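Local coordinates for phosphonate monoester hydrolase (Ruegeria pomeroyi, PDB 4UPK), which is a hydrolase of the sulfatase family, in the alkaline phosphatase clan, that assembles from four copies of one chain, at residues D219-N224 with W233-T238. Numbering follows the deposited sequence.
Sequences DQFLAN and WFAHLT
Phe221 reaches from helix 213-224 onto Ala235 and Leu237 of strand 234-239. This is a helix packed on a strand of the large mixed sheet of the alkaline phosphatase-like fold. An eight-residue connection with neither helix nor strand leads from one segment to the other. The strand runs parallel to strands 35-41 and 125-127, which flank it. Trp233 points toward the helix but adds little to the contact. Ala235 points its methyl toward the helix. CB of Ala235 meets CE1 of Phe221 at 4.0 Å, at the ring edge and near the ring plane. His236 points away, to the other side of the sheet, where its ring stacks with Phe38. Leu237 turns back toward the helix and crosses the Phe221 side chain at about a right angle. Its CD2 lies over one face of the ring, 4.2 Å from CD1 of Phe221. The Phe221 ring also meets Phe128 edge-to-face, and its side chain touches Leu37 and Val327. The three touching residues, Phe221, Ala235 and Leu237, are all buried, and their contacts are apolar. With CG anti to the backbone N (chi1 177°), the Phe221 side chain extends from the helix to the strand. At its base, CB of Phe221 touches the other Leu237 methyl, CD1, at 4.1 Å.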
ATOM      1  N   ASP A 219      36.472   5.325  12.227  1.00 10.73           N
ATOM      2  CA  ASP A 219      36.335   6.482  13.108  1.00 10.30           C
ATOM      3  C   ASP A 219      34.863   6.867  13.300  1.00 11.48           C
ATOM      4  O   ASP A 219      34.471   7.142  14.423  1.00 12.43           O
ATOM      5  CB  ASP A 219      37.154   7.677  12.587  1.00 12.43           C
ATOM      6  CG  ASP A 219      38.666   7.543  12.698  1.00 13.59           C
ATOM      7  OD1 ASP A 219      39.140   6.619  13.402  1.00 10.51           O
ATOM      8  OD2 ASP A 219      39.365   8.323  12.053  1.00 17.32           O
ATOM      9  N   GLN A 220      34.050   6.818  12.237  1.00  8.41           N
ATOM     10  CA  GLN A 220      32.608   7.110  12.280  1.00  9.07           C
ATOM     11  C   GLN A 220      31.834   6.093  13.126  1.00 16.60           C
ATOM     12  O   GLN A 220      30.961   6.487  13.901  1.00 18.98           O
ATOM     13  CB  GLN A 220      32.011   7.277  10.872  1.00  9.87           C
ATOM     14  CG  GLN A 220      32.536   8.497  10.084  1.00 12.84           C
ATOM     15  CD  GLN A 220      32.852   9.712  10.918  1.00 33.25           C
ATOM     16  OE1 GLN A 220      34.018  10.016  11.207  1.00 34.07           O
ATOM     17  NE2 GLN A 220      31.829  10.423  11.343  1.00 21.16           N
ATOM     18  N   PHE A 221      32.197   4.803  13.019  1.00 12.67           N
ATOM     19  CA  PHE A 221      31.669   3.711  13.854  1.00 12.93           C
ATOM     20  C   PHE A 221      31.987   3.991  15.333  1.00 16.41           C
ATOM     21  O   PHE A 221      31.091   3.965  16.176  1.00 16.77           O
ATOM     22  CB  PHE A 221      32.297   2.364  13.424  1.00 14.24           C
ATOM     23  CG  PHE A 221      31.890   1.173  14.252  1.00 14.66           C
ATOM     24  CD1 PHE A 221      30.757   0.427  13.918  1.00 16.92           C
ATOM     25  CD2 PHE A 221      32.635   0.791  15.366  1.00 15.59           C
ATOM     26  CE1 PHE A 221      30.384  -0.689  14.688  1.00 17.41           C
ATOM     27  CE2 PHE A 221      32.248  -0.309  16.148  1.00 17.55           C
ATOM     28  CZ  PHE A 221      31.133  -1.043  15.800  1.00 15.94           C
ATOM     29  N   LEU A 222      33.267   4.284  15.636  1.00 13.78           N
ATOM     30  CA  LEU A 222      33.727   4.580  17.000  1.00 13.94           C
ATOM     31  C   LEU A 222      33.233   5.935  17.568  1.00 16.71           C
ATOM     32  O   LEU A 222      33.180   6.100  18.790  1.00 14.35           O
ATOM     33  CB  LEU A 222      35.247   4.441  17.116  1.00 13.32           C
ATOM     34  CG  LEU A 222      35.815   3.051  16.811  1.00 18.04           C
ATOM     35  CD1 LEU A 222      37.324   3.120  16.601  1.00 18.79           C
ATOM     36  CD2 LEU A 222      35.473   2.066  17.900  1.00 18.03           C
ATOM     37  N   ALA A 223      32.848   6.876  16.689  1.00 13.23           N
ATOM     38  CA  ALA A 223      32.300   8.179  17.100  1.00 13.66           C
ATOM     39  C   ALA A 223      30.805   8.050  17.422  1.00 16.87           C
ATOM     40  O   ALA A 223      30.230   8.949  18.032  1.00 16.38           O
ATOM     41  CB  ALA A 223      32.502   9.210  15.982  1.00 13.91           C
ATOM     42  N   ASN A 224      30.166   6.939  16.990  1.00 14.82           N
ATOM     43  CA  ASN A 224      28.731   6.741  17.139  1.00 14.54           C
ATOM     44  C   ASN A 224      28.284   5.588  18.018  1.00 18.61           C
ATOM     45  O   ASN A 224      27.181   5.645  18.573  1.00 18.18           O
ATOM     46  CB  ASN A 224      28.073   6.665  15.771  1.00 17.61           C
ATOM     47  CG  ASN A 224      27.993   7.994  15.072  1.00 26.63           C
ATOM     48  OD1 ASN A 224      27.142   8.835  15.372  1.00 17.65           O
ATOM     49  ND2 ASN A 224      28.854   8.185  14.095  1.00 12.40           N
ATOM     50  N   TRP A 233      21.946  -3.505  20.295  1.00 23.14           N
ATOM     51  CA  TRP A 233      22.188  -2.854  19.022  1.00 20.46           C
ATOM     52  C   TRP A 233      22.491  -3.846  17.914  1.00 24.64           C
ATOM     53  O   TRP A 233      22.915  -4.971  18.177  1.00 23.04           O
ATOM     54  CB  TRP A 233      23.265  -1.722  19.120  1.00 17.33           C
ATOM     55  CG  TRP A 233      24.558  -2.122  19.753  1.00 17.82           C
ATOM     56  CD1 TRP A 233      24.983  -1.804  21.005  1.00 21.17           C
ATOM     57  CD2 TRP A 233      25.624  -2.862  19.144  1.00 17.60           C
ATOM     58  NE1 TRP A 233      26.227  -2.329  21.230  1.00 20.57           N
ATOM     59  CE2 TRP A 233      26.645  -2.992  20.109  1.00 21.13           C
ATOM     60  CE3 TRP A 233      25.804  -3.465  17.881  1.00 18.64           C
ATOM     61  CZ2 TRP A 233      27.833  -3.691  19.856  1.00 19.92           C
ATOM     62  CZ3 TRP A 233      26.987  -4.143  17.627  1.00 19.93           C
ATOM     63  CH2 TRP A 233      27.992  -4.239  18.604  1.00 20.71           C
ATOM     64  N   PHE A 234      22.253  -3.404  16.666  1.00 21.83           N
ATOM     65  CA  PHE A 234      22.554  -4.085  15.421  1.00 20.81           C
ATOM     66  C   PHE A 234      23.282  -3.061  14.531  1.00 24.20           C
ATOM     67  O   PHE A 234      22.677  -2.072  14.084  1.00 22.52           O
ATOM     68  CB  PHE A 234      21.270  -4.642  14.754  1.00 22.13           C
ATOM     69  CG  PHE A 234      21.405  -5.235  13.369  1.00 22.05           C
ATOM     70  CD1 PHE A 234      22.572  -5.891  12.980  1.00 24.89           C
ATOM     71  CD2 PHE A 234      20.342  -5.196  12.474  1.00 22.73           C
ATOM     72  CE1 PHE A 234      22.691  -6.448  11.698  1.00 24.56           C
ATOM     73  CE2 PHE A 234      20.458  -5.754  11.194  1.00 24.05           C
ATOM     74  CZ  PHE A 234      21.622  -6.393  10.822  1.00 22.11           C
ATOM     75  N   ALA A 235      24.594  -3.292  14.323  1.00 20.47           N
ATOM     76  CA  ALA A 235      25.452  -2.422  13.525  1.00 19.21           C
ATOM     77  C   ALA A 235      25.978  -3.194  12.341  1.00 23.87           C
ATOM     78  O   ALA A 235      26.469  -4.331  12.488  1.00 23.27           O
ATOM     79  CB  ALA A 235      26.607  -1.877  14.359  1.00 19.63           C
ATOM     80  N   HIS A 236      25.838  -2.574  11.157  1.00 18.59           N
ATOM     81  CA  HIS A 236      26.274  -3.121   9.882  1.00 17.18           C
ATOM     82  C   HIS A 236      27.367  -2.212   9.333  1.00 19.91           C
ATOM     83  O   HIS A 236      27.102  -1.071   8.964  1.00 18.72           O
ATOM     84  CB  HIS A 236      25.086  -3.302   8.895  1.00 17.01           C
ATOM     85  CG  HIS A 236      25.442  -4.079   7.665  1.00 19.44           C
ATOM     86  ND1 HIS A 236      26.445  -5.043   7.676  1.00 20.60           N
ATOM     87  CD2 HIS A 236      24.891  -4.045   6.427  1.00 20.24           C
ATOM     88  CE1 HIS A 236      26.465  -5.558   6.462  1.00 19.01           C
ATOM     89  NE2 HIS A 236      25.561  -4.981   5.672  1.00 19.15           N
ATOM     90  N   LEU A 237      28.610  -2.714   9.318  1.00 17.16           N
ATOM     91  CA  LEU A 237      29.802  -1.967   8.909  1.00 16.85           C
ATOM     92  C   LEU A 237      30.417  -2.625   7.654  1.00 22.53           C
ATOM     93  O   LEU A 237      30.698  -3.827   7.641  1.00 21.51           O
ATOM     94  CB  LEU A 237      30.763  -1.866  10.116  1.00 16.77           C
ATOM     95  CG  LEU A 237      32.185  -1.294   9.963  1.00 20.12           C
ATOM     96  CD1 LEU A 237      32.186   0.224   9.872  1.00 19.74           C
ATOM     97  CD2 LEU A 237      33.036  -1.705  11.153  1.00 21.18           C
ATOM     98  N   THR A 238      30.542  -1.819   6.575  1.00 19.44           N
ATOM     99  CA  THR A 238      30.936  -2.235   5.232  1.00 18.36           C
ATOM    100  C   THR A 238      32.158  -1.501   4.671  1.00 21.27           C
ATOM    101  O   THR A 238      32.073  -0.341   4.245  1.00 20.59           O
ATOM    102  CB  THR A 238      29.724  -2.099   4.283  1.00 23.97           C
ATOM    103  OG1 THR A 238      29.345  -0.726   4.252  1.00 21.46           O
ATOM    104  CG2 THR A 238      28.520  -2.966   4.701  1.00 23.11           C
TER